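Local coordinates for protein geranyltranstransferase (Thermotoga neapolitana, PDB 4WK5) that probably acts as a magnesium-dependent prenyltransferase of the FPP/GGPP synthase family in isoprenoid biosynthesis, at residues R31-V36 / A47-V52; E176-M181 / V246-K251; K180-K185 / F219-D224. One frame throughout, in Å; residues are numbered along the deposited sequence. Where two conformers were deposited one is given.

Contact 1. Residues R31-V36 / A47-V52; sequences RIEELV and AMQYSV
Val52 meets Val36 and Ile32 across two nearly antiparallel helices, and its side chain shows how one branched residue can serve several partners. At the base, Val52 CB lies 4.1 Å from Val36 CG2. Its branches then part. CG2 runs out to Val36 CG1 at 3.9 Å, the two valines reaching toward each other tip to tip. CG1, placed opposite the backbone N by a chi1 of 167°, goes instead to Ile32, meeting its CG2 at 3.7 Å, again end against end, with Ile32 CG1 and CD1 a little farther off. Glu33 OE2 lies 3.6 Å from Val52 CG1, the glutamate sliding past the valine in the opposite direction. Beside this pair Val36 leans on Gln49: its CG2 is 3.8 Å from Gln49 CA, while Val36 O lies 3.6 Å from Gln49 CB.

Glu33, modelled in two conformers, lies next to them. In one of these a bend at chi2 (-61°) folds its carboxylate back toward the partner helix, where OE2 hydrogen-bonds to the hydroxyl of Thr53 and OE1 comes 3.7 Å from Gln49 CG, the carboxylate and amide planes steeply turned against each other. No hydrogen bond joins the two segments, so their contact rests on packing.

Val83 of helix 75-96 touches Ile32, and Met48 packs on Tyr154 of the second subunit. The axes of 31-36 and 47-52 run at 164° and approach to 9.5 Å, as in the antiparallel helical hairpins from which the all-alpha isoprenoid synthase fold is built; here helices 23-36 and 43-53 form the pair.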
loop_
_atom_site.group_PDB
_atom_site.type_symbol
_atom_site.label_atom_id
_atom_site.label_comp_id
_atom_site.label_asym_id
_atom_site.label_seq_id
_atom_site.Cartn_x
_atom_site.Cartn_y
_atom_site.Cartn_z
ATOM N N ARG A 31 0.458 21.132 3.773
ATOM C CA ARG A 31 0.607 19.909 4.540
ATOM C C ARG A 31 1.201 18.786 3.688
ATOM O O ARG A 31 2.065 18.042 4.157
ATOM C CB ARG A 31 -0.733 19.464 5.131
ATOM C CG ARG A 31 -0.630 18.133 5.863
ATOM C CD ARG A 31 0.267 18.217 7.102
ATOM N NE ARG A 31 -0.382 18.959 8.175
ATOM C CZ ARG A 31 -1.231 18.420 9.045
ATOM N NH1 ARG A 31 -1.537 17.132 8.965
ATOM N NH2 ARG A 31 -1.781 19.172 9.989
ATOM N N ILE A 32 0.762 18.658 2.438
ATOM C CA ILE A 32 1.235 17.522 1.657
ATOM C C ILE A 32 2.733 17.694 1.315
ATOM O O ILE A 32 3.468 16.705 1.271
ATOM C CB ILE A 32 0.360 17.278 0.382
ATOM C CG1 ILE A 32 0.534 15.833 -0.106
ATOM C CG2 ILE A 32 0.620 18.306 -0.717
ATOM C CD1 ILE A 32 -0.405 15.441 -1.248
ATOM N N GLU A 33 3.198 18.925 1.114
ATOM C CA GLU A 33 4.620 19.104 0.831
ATOM C C GLU A 33 5.481 18.832 2.063
ATOM O O GLU A 33 6.626 18.393 1.940
ATOM C CB GLU A 33 4.904 20.502 0.298
ATOM C CG GLU A 33 4.408 20.737 -1.126
ATOM C CD GLU A 33 5.035 19.811 -2.179
ATOM O OE1 GLU A 33 5.995 19.077 -1.876
ATOM O OE2 GLU A 33 4.584 19.855 -3.337
ATOM N N GLU A 34 4.935 19.094 3.245
ATOM C CA GLU A 34 5.639 18.761 4.484
ATOM C C GLU A 34 5.875 17.255 4.580
ATOM O O GLU A 34 6.966 16.805 4.977
ATOM C CB GLU A 34 4.861 19.244 5.713
ATOM C CG GLU A 34 4.933 20.727 5.946
ATOM C CD GLU A 34 4.061 21.181 7.102
ATOM O OE1 GLU A 34 3.221 20.382 7.575
ATOM O OE2 GLU A 34 4.227 22.337 7.545
ATOM N N LEU A 35 4.863 16.480 4.202
ATOM C CA LEU A 35 4.931 15.023 4.341
ATOM C C LEU A 35 5.868 14.370 3.333
ATOM O O LEU A 35 6.455 13.321 3.622
ATOM C CB LEU A 35 3.531 14.401 4.208
ATOM C CG LEU A 35 2.579 14.742 5.352
ATOM C CD1 LEU A 35 1.192 14.221 5.031
ATOM C CD2 LEU A 35 3.082 14.142 6.649
ATOM N N VAL A 36 6.014 14.958 2.149
ATOM C CA VAL A 36 6.873 14.332 1.136
ATOM C C VAL A 36 8.260 14.991 0.976
ATOM O O VAL A 36 9.049 14.589 0.104
ATOM C CB VAL A 36 6.169 14.282 -0.252
ATOM C CG1 VAL A 36 4.922 13.397 -0.182
ATOM C CG2 VAL A 36 5.819 15.691 -0.783
ATOM N N ALA A 47 11.444 11.671 -5.898
ATOM C CA ALA A 47 10.437 11.277 -6.878
ATOM C C ALA A 47 9.030 11.364 -6.291
ATOM O O ALA A 47 8.086 11.761 -6.981
ATOM C CB ALA A 47 10.719 9.839 -7.399
ATOM N N MET A 48 8.895 10.992 -5.018
ATOM C CA MET A 48 7.625 11.154 -4.310
ATOM C C MET A 48 7.230 12.623 -4.282
ATOM O O MET A 48 6.062 12.984 -4.566
ATOM C CB MET A 48 7.725 10.592 -2.885
ATOM C CG MET A 48 7.795 9.083 -2.876
ATOM S SD MET A 48 7.815 8.422 -1.205
ATOM C CE MET A 48 9.537 8.268 -0.828
ATOM N N GLN A 49 8.195 13.475 -3.931
ATOM C CA GLN A 49 7.926 14.908 -3.867
ATOM C C GLN A 49 7.571 15.448 -5.237
ATOM O O GLN A 49 6.642 16.249 -5.386
ATOM C CB GLN A 49 9.126 15.673 -3.300
ATOM C CG GLN A 49 8.857 17.181 -3.255
ATOM C CD GLN A 49 10.117 17.977 -2.880
ATOM O OE1 GLN A 49 11.095 18.022 -3.639
ATOM N NE2 GLN A 49 10.102 18.562 -1.708
ATOM N N TYR A 50 8.296 14.978 -6.243
ATOM C CA TYR A 50 8.071 15.418 -7.616
ATOM C C TYR A 50 6.634 15.178 -8.043
ATOM O O TYR A 50 5.974 16.081 -8.575
ATOM C CB TYR A 50 9.027 14.701 -8.569
ATOM C CG TYR A 50 8.795 15.001 -10.031
ATOM C CD1 TYR A 50 9.312 16.147 -10.618
ATOM C CD2 TYR A 50 8.085 14.111 -10.840
ATOM C CE1 TYR A 50 9.107 16.423 -11.962
ATOM C CE2 TYR A 50 7.872 14.381 -12.201
ATOM C CZ TYR A 50 8.389 15.536 -12.747
ATOM O OH TYR A 50 8.197 15.814 -14.085
ATOM N N SER A 51 6.143 13.961 -7.822
ATOM C CA SER A 51 4.801 13.635 -8.276
ATOM C C SER A 51 3.732 14.434 -7.542
ATOM O O SER A 51 2.700 14.772 -8.123
ATOM C CB SER A 51 4.558 12.141 -8.134
ATOM O OG SER A 51 5.279 11.469 -9.156
ATOM N N VAL A 52 3.979 14.767 -6.286
ATOM C CA VAL A 52 3.082 15.658 -5.559
ATOM C C VAL A 52 3.146 17.103 -6.084
ATOM O O VAL A 52 2.108 17.761 -6.276
ATOM C CB VAL A 52 3.394 15.627 -4.048
ATOM C CG1 VAL A 52 2.690 16.774 -3.317
ATOM C CG2 VAL A 52 2.967 14.281 -3.476
#

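Contact 2. Residues E176-M181 / V246-K251; sequences EMVEKM and VTLVKK
Val178 fills the angle between Val246 and Leu248, where a helix N-terminus with its N-cap packs against the flank of helix 175-201 in the all-alpha isoprenoid synthase fold. The two methyls divide the work. CG1 slides past the leucine side chain and touches Leu248 CD2 at 3.6 Å. CG2 points to the loop before the cap, meeting Val246 CG1 at 3.6 Å, and also lies 3.9 Å from Lys251 CG. With both methyls gone, as in an alanine here, Val246 CG1 is likely to lose its Val178 contact, that of Leu248 CD2 to weaken, and a gap to open between the two segments.

One turn on, Met181 bends at chi2 (-91°) and again at chi3, which brings its CE to 3.7 Å from Val246 O. The same methionine touches Met162 and Phe166 of helix 143-166, and Phe166 also packs on Val246.

Farther out, polar groups hold the surroundings together. Lys251, bent at chi2 and chi3, touches Val178 with CG and sends NZ to the carbonyl oxygens of Glu170 and Ile173, tying the new helix to the chain just ahead of helix 175-201. Glu179 gives its OE2 to the hydroxyl of Tyr264, farther along helix 248-274. Thr247 turns away from Val178 and caps its own helix: Lys250 N donates to Thr247 OG1 over 3.0 Å, with an N-H...O angle of 162°.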
loop_
_atom_site.group_PDB
_atom_site.type_symbol
_atom_site.label_atom_id
_atom_site.label_comp_id
_atom_site.label_asym_id
_atom_site.label_seq_id
_atom_site.Cartn_x
_atom_site.Cartn_y
_atom_site.Cartn_z
ATOM N N GLU A 176 -22.984 -3.100 -17.672
ATOM C CA GLU A 176 -23.039 -3.284 -16.226
ATOM C C GLU A 176 -21.637 -3.488 -15.639
ATOM O O GLU A 176 -21.311 -2.947 -14.580
ATOM C CB GLU A 176 -23.944 -4.469 -15.871
ATOM C CG GLU A 176 -25.441 -4.226 -16.107
ATOM C CD GLU A 176 -25.857 -4.316 -17.578
ATOM O OE1 GLU A 176 -26.829 -3.630 -17.965
ATOM O OE2 GLU A 176 -25.224 -5.079 -18.342
ATOM N N MET A 177 -20.808 -4.263 -16.329
ATOM C CA MET A 177 -19.449 -4.504 -15.862
ATOM C C MET A 177 -18.626 -3.221 -15.984
ATOM O O MET A 177 -17.766 -2.940 -15.142
ATOM C CB MET A 177 -18.791 -5.649 -16.641
ATOM C CG MET A 177 -19.411 -7.011 -16.354
ATOM S SD MET A 177 -18.556 -8.404 -17.130
ATOM C CE MET A 177 -19.054 -8.255 -18.812
ATOM N N VAL A 178 -18.891 -2.434 -17.022
ATOM C CA VAL A 178 -18.136 -1.188 -17.163
ATOM C C VAL A 178 -18.533 -0.207 -16.056
ATOM O O VAL A 178 -17.667 0.432 -15.450
ATOM C CB VAL A 178 -18.325 -0.558 -18.561
ATOM C CG1 VAL A 178 -17.622 0.787 -18.638
ATOM C CG2 VAL A 178 -17.761 -1.500 -19.619
ATOM N N GLU A 179 -19.830 -0.108 -15.759
ATOM C CA GLU A 179 -20.252 0.793 -14.678
ATOM C C GLU A 179 -19.686 0.339 -13.320
ATOM O O GLU A 179 -19.324 1.167 -12.481
ATOM C CB GLU A 179 -21.783 0.897 -14.609
ATOM C CG GLU A 179 -22.245 1.769 -13.443
ATOM C CD GLU A 179 -23.488 2.586 -13.740
ATOM O OE1 GLU A 179 -24.163 2.312 -14.760
ATOM O OE2 GLU A 179 -23.780 3.512 -12.947
ATOM N N LYS A 180 -19.583 -0.973 -13.117
ATOM C CA LYS A 180 -19.006 -1.515 -11.890
ATOM C C LYS A 180 -17.538 -1.091 -11.768
ATOM O O LYS A 180 -17.051 -0.728 -10.688
ATOM C CB LYS A 180 -19.129 -3.043 -11.878
ATOM C CG LYS A 180 -18.633 -3.720 -10.608
ATOM C CD LYS A 180 -19.495 -3.354 -9.408
ATOM C CE LYS A 180 -19.257 -4.314 -8.245
ATOM N NZ LYS A 180 -20.111 -4.002 -7.061
ATOM N N MET A 181 -16.835 -1.143 -12.893
ATOM C CA MET A 181 -15.452 -0.716 -12.936
ATOM C C MET A 181 -15.315 0.770 -12.573
ATOM O O MET A 181 -14.393 1.157 -11.848
ATOM C CB MET A 181 -14.860 -1.011 -14.319
ATOM C CG MET A 181 -13.396 -0.618 -14.471
ATOM S SD MET A 181 -13.214 1.067 -15.083
ATOM C CE MET A 181 -13.828 0.828 -16.764
ATOM N N VAL A 246 -11.967 0.505 -22.296
ATOM C CA VAL A 246 -13.421 0.476 -22.413
ATOM C C VAL A 246 -14.022 1.559 -21.536
ATOM O O VAL A 246 -13.730 1.627 -20.343
ATOM C CB VAL A 246 -14.011 -0.889 -22.015
ATOM C CG1 VAL A 246 -15.502 -0.915 -22.326
ATOM C CG2 VAL A 246 -13.293 -2.014 -22.751
ATOM N N THR A 247 -14.844 2.422 -22.131
ATOM C CA THR A 247 -15.467 3.499 -21.377
ATOM C C THR A 247 -16.984 3.421 -21.487
ATOM O O THR A 247 -17.517 2.697 -22.333
ATOM C CB THR A 247 -15.006 4.878 -21.861
ATOM O OG1 THR A 247 -15.535 5.115 -23.176
ATOM C CG2 THR A 247 -13.491 4.948 -21.908
ATOM N N LEU A 248 -17.678 4.155 -20.622
ATOM C CA LEU A 248 -19.128 4.231 -20.703
ATOM C C LEU A 248 -19.539 5.010 -21.945
ATOM O O LEU A 248 -20.628 4.811 -22.471
ATOM C CB LEU A 248 -19.717 4.881 -19.453
ATOM C CG LEU A 248 -19.805 3.934 -18.255
ATOM C CD1 LEU A 248 -20.363 4.664 -17.034
ATOM C CD2 LEU A 248 -20.677 2.722 -18.606
ATOM N N VAL A 249 -18.659 5.891 -22.413
ATOM C CA VAL A 249 -18.955 6.619 -23.654
ATOM C C VAL A 249 -18.944 5.643 -24.827
ATOM O O VAL A 249 -19.817 5.693 -25.698
ATOM C CB VAL A 249 -17.962 7.777 -23.896
ATOM C CG1 VAL A 249 -18.234 8.446 -25.250
ATOM C CG2 VAL A 249 -18.091 8.810 -22.792
ATOM N N LYS A 250 -17.978 4.727 -24.839
ATOM C CA LYS A 250 -17.948 3.685 -25.867
ATOM C C LYS A 250 -19.175 2.776 -25.827
ATOM O O LYS A 250 -19.732 2.432 -26.869
ATOM C CB LYS A 250 -16.687 2.831 -25.726
ATOM C CG LYS A 250 -15.427 3.503 -26.224
ATOM C CD LYS A 250 -14.265 2.527 -26.238
ATOM C CE LYS A 250 -12.955 3.217 -26.576
ATOM N NZ LYS A 250 -11.822 2.245 -26.521
ATOM N N LYS A 251 -19.588 2.371 -24.629
ATOM C CA LYS A 251 -20.711 1.435 -24.485
ATOM C C LYS A 251 -22.077 2.080 -24.711
ATOM O O LYS A 251 -22.983 1.466 -25.285
ATOM C CB LYS A 251 -20.695 0.787 -23.091
ATOM C CG LYS A 251 -19.439 -0.002 -22.769
ATOM C CD LYS A 251 -19.259 -1.196 -23.695
ATOM C CE LYS A 251 -20.478 -2.105 -23.696
ATOM N NZ LYS A 251 -20.232 -3.350 -24.488
#

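Contact 3. Residues K180-K185 / F219-D224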
loop_
_atom_site.group_PDB
_atom_site.type_symbol
_atom_site.label_atom_id
_atom_site.label_comp_id
_atom_site.label_asym_id
_atom_site.label_seq_id
_atom_site.Cartn_x
_atom_site.Cartn_y
_atom_site.Cartn_z
ATOM N N LYS A 180 -19.583 -0.973 -13.117
ATOM C CA LYS A 180 -19.006 -1.515 -11.890
ATOM C C LYS A 180 -17.538 -1.091 -11.768
ATOM O O LYS A 180 -17.051 -0.728 -10.688
ATOM C CB LYS A 180 -19.129 -3.043 -11.878
ATOM C CG LYS A 180 -18.633 -3.720 -10.608
ATOM C CD LYS A 180 -19.495 -3.354 -9.408
ATOM C CE LYS A 180 -19.257 -4.314 -8.245
ATOM N NZ LYS A 180 -20.111 -4.002 -7.061
ATOM N N MET A 181 -16.835 -1.143 -12.893
ATOM C CA MET A 181 -15.452 -0.716 -12.936
ATOM C C MET A 181 -15.315 0.770 -12.573
ATOM O O MET A 181 -14.393 1.157 -11.848
ATOM C CB MET A 181 -14.860 -1.011 -14.319
ATOM C CG MET A 181 -13.396 -0.618 -14.471
ATOM S SD MET A 181 -13.214 1.067 -15.083
ATOM C CE MET A 181 -13.828 0.828 -16.764
ATOM N N TYR A 182 -16.226 1.606 -13.069
ATOM C CA TYR A 182 -16.207 3.031 -12.715
ATOM C C TYR A 182 -16.425 3.190 -11.221
ATOM O O TYR A 182 -15.785 3.998 -10.564
ATOM C CB TYR A 182 -17.286 3.814 -13.472
ATOM C CG TYR A 182 -16.884 4.222 -14.875
ATOM C CD1 TYR A 182 -16.198 3.347 -15.708
ATOM C CD2 TYR A 182 -17.224 5.477 -15.375
ATOM C CE1 TYR A 182 -15.829 3.723 -16.988
ATOM C CE2 TYR A 182 -16.867 5.854 -16.646
ATOM C CZ TYR A 182 -16.171 4.977 -17.448
ATOM O OH TYR A 182 -15.813 5.355 -18.722
ATOM N N SER A 183 -17.371 2.425 -10.703
ATOM C CA SER A 183 -17.703 2.484 -9.287
ATOM C C SER A 183 -16.507 2.140 -8.418
ATOM O O SER A 183 -16.252 2.796 -7.410
ATOM C CB SER A 183 -18.853 1.530 -8.974
ATOM O OG SER A 183 -19.052 1.429 -7.580
ATOM N N PHE A 184 -15.768 1.112 -8.817
ATOM C CA PHE A 184 -14.598 0.692 -8.054
ATOM C C PHE A 184 -13.397 1.614 -8.266
ATOM O O PHE A 184 -12.711 2.005 -7.309
ATOM C CB PHE A 184 -14.184 -0.734 -8.428
ATOM C CG PHE A 184 -14.950 -1.817 -7.702
ATOM C CD1 PHE A 184 -16.216 -1.585 -7.194
ATOM C CD2 PHE A 184 -14.366 -3.055 -7.507
ATOM C CE1 PHE A 184 -16.908 -2.593 -6.528
ATOM C CE2 PHE A 184 -15.053 -4.071 -6.834
ATOM C CZ PHE A 184 -16.321 -3.835 -6.348
ATOM N N LYS A 185 -13.126 1.959 -9.521
ATOM C CA LYS A 185 -11.887 2.666 -9.849
ATOM C C LYS A 185 -11.887 4.138 -9.441
ATOM O O LYS A 185 -10.831 4.702 -9.099
ATOM C CB LYS A 185 -11.619 2.543 -11.354
ATOM C CG LYS A 185 -10.379 3.257 -11.865
ATOM C CD LYS A 185 -10.483 3.422 -13.384
ATOM C CE LYS A 185 -9.414 4.351 -13.933
ATOM N NZ LYS A 185 -8.045 3.838 -13.682
ATOM N N PHE A 219 -18.149 11.825 -12.463
ATOM C CA PHE A 219 -16.842 12.459 -12.621
ATOM C C PHE A 219 -16.016 11.752 -13.700
ATOM O O PHE A 219 -15.409 12.403 -14.557
ATOM C CB PHE A 219 -16.111 12.463 -11.272
ATOM C CG PHE A 219 -14.844 13.283 -11.240
ATOM C CD1 PHE A 219 -14.890 14.640 -10.935
ATOM C CD2 PHE A 219 -13.607 12.690 -11.465
ATOM C CE1 PHE A 219 -13.735 15.397 -10.877
ATOM C CE2 PHE A 219 -12.442 13.439 -11.410
ATOM C CZ PHE A 219 -12.504 14.797 -11.117
ATOM N N GLN A 220 -15.988 10.421 -13.667
ATOM C CA GLN A 220 -15.199 9.669 -14.643
ATOM C C GLN A 220 -15.791 9.798 -16.051
ATOM O O GLN A 220 -15.045 9.885 -17.027
ATOM C CB GLN A 220 -15.078 8.186 -14.244
ATOM C CG GLN A 220 -14.107 7.398 -15.137
ATOM C CD GLN A 220 -13.769 6.001 -14.624
ATOM O OE1 GLN A 220 -14.012 5.666 -13.462
ATOM N NE2 GLN A 220 -13.208 5.173 -15.505
ATOM N N ILE A 221 -17.120 9.829 -16.159
ATOM C CA ILE A 221 -17.767 9.999 -17.469
ATOM C C ILE A 221 -17.437 11.366 -18.046
ATOM O O ILE A 221 -17.118 11.486 -19.227
ATOM C CB ILE A 221 -19.305 9.853 -17.388
ATOM C CG1 ILE A 221 -19.683 8.421 -17.001
ATOM C CG2 ILE A 221 -19.965 10.248 -18.725
ATOM C CD1 ILE A 221 -21.133 8.264 -16.599
ATOM N N TYR A 222 -17.506 12.397 -17.210
ATOM C CA TYR A 222 -17.161 13.738 -17.666
ATOM C C TYR A 222 -15.715 13.776 -18.146
ATOM O O TYR A 222 -15.409 14.429 -19.139
ATOM C CB TYR A 222 -17.377 14.777 -16.566
ATOM C CG TYR A 222 -18.825 15.108 -16.292
ATOM C CD1 TYR A 222 -19.755 15.195 -17.320
ATOM C CD2 TYR A 222 -19.265 15.324 -14.993
ATOM C CE1 TYR A 222 -21.093 15.508 -17.053
ATOM C CE2 TYR A 222 -20.581 15.631 -14.721
ATOM C CZ TYR A 222 -21.492 15.715 -15.743
ATOM O OH TYR A 222 -22.801 16.017 -15.450
ATOM N N ASP A 223 -14.829 13.062 -17.452
ATOM C CA ASP A 223 -13.440 12.957 -17.894
ATOM C C ASP A 223 -13.339 12.264 -19.256
ATOM O O ASP A 223 -12.567 12.688 -20.124
ATOM C CB ASP A 223 -12.597 12.203 -16.867
ATOM C CG ASP A 223 -11.165 12.008 -17.327
ATOM O OD1 ASP A 223 -10.348 12.929 -17.124
ATOM O OD2 ASP A 223 -10.856 10.938 -17.897
ATOM N N ASP A 224 -14.118 11.197 -19.435
ATOM C CA ASP A 224 -14.192 10.494 -20.717
ATOM C C ASP A 224 -14.569 11.447 -21.841
ATOM O O ASP A 224 -13.972 11.425 -22.921
ATOM C CB ASP A 224 -15.234 9.380 -20.686
ATOM C CG ASP A 224 -14.870 8.247 -19.764
ATOM O OD1 ASP A 224 -13.678 8.087 -19.417
ATOM O OD2 ASP A 224 -15.806 7.508 -19.397
HETATM O O HOH W 1 -12.624 5.669 -18.023
#
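The axes of segments 180-185 and 219-224 cross steeply at 108°, 10.8 Å apart at closest, with Tyr182 and Gln220 bringing the CA atoms nearest. In one of its two deposited conformers Gln220 lays its amide almost flat on the Tyr182 ring, the planes only 5° apart. NE2 sits 3.3 Å above the ring plane, offset toward the rim, while Gln220 CG makes a CH-pi contact 3.8 Å from the ring centroid. An extended chain, with CG opposite the backbone N (chi1 -172°), carries the amide across the ring, and a hydrogen bond from Thr186 to its OE1 helps set its rotation.

Segment 219-224 ends in the first two aspartates of a DDxxD sequence, Asp223 to Asp227, consistent with the second aspartate-rich motif of prenyl synthases, which in relatives takes part in magnesium-diphosphate binding. A water ties Gln220 to this motif: it accepts from Gln220 NE2 at 2.6 Å and donates to Asp224 OD1 at 3.0 Å, with a weak link to Tyr182 OH. Asp224 OD2 stands at the edge of the Tyr182 ring, but its modelled approach to the hydroxyl is implausibly short and the detail is doubtful. Tyr182 OH accepts a probable hydrogen bond from Leu248 N. Ile221 CG1 packs on Tyr182 CE2 at 3.8 Å. The Lys185 side chain crosses that of Gln220 at about a right angle, its CD 3.9 Å from Gln220 NE2, before NZ reaches a salt bridge with Glu160.

Contact 1 comes first along the chain and stands apart, its centre about 33 Å from that of contact 2 and about 26 Å from that of contact 3, across the chain's centre. Contacts 2 and 3 are neighbours, with centres about 8 Å apart. Both start from helix 175-201 and share Lys180 and Met181; one goes to the beginning of helix 248-274, the other to helix 206-229, the helices that flank the unmodelled residues 232-244. Thr247 and Val249 pack on Asp224, so contacts 2 and 3 border the second aspartate-rich motif, consistent with a place near the magnesium-diphosphate site of relatives, whereas contact 1 is packing between N-terminal helices 23-36 and 43-53.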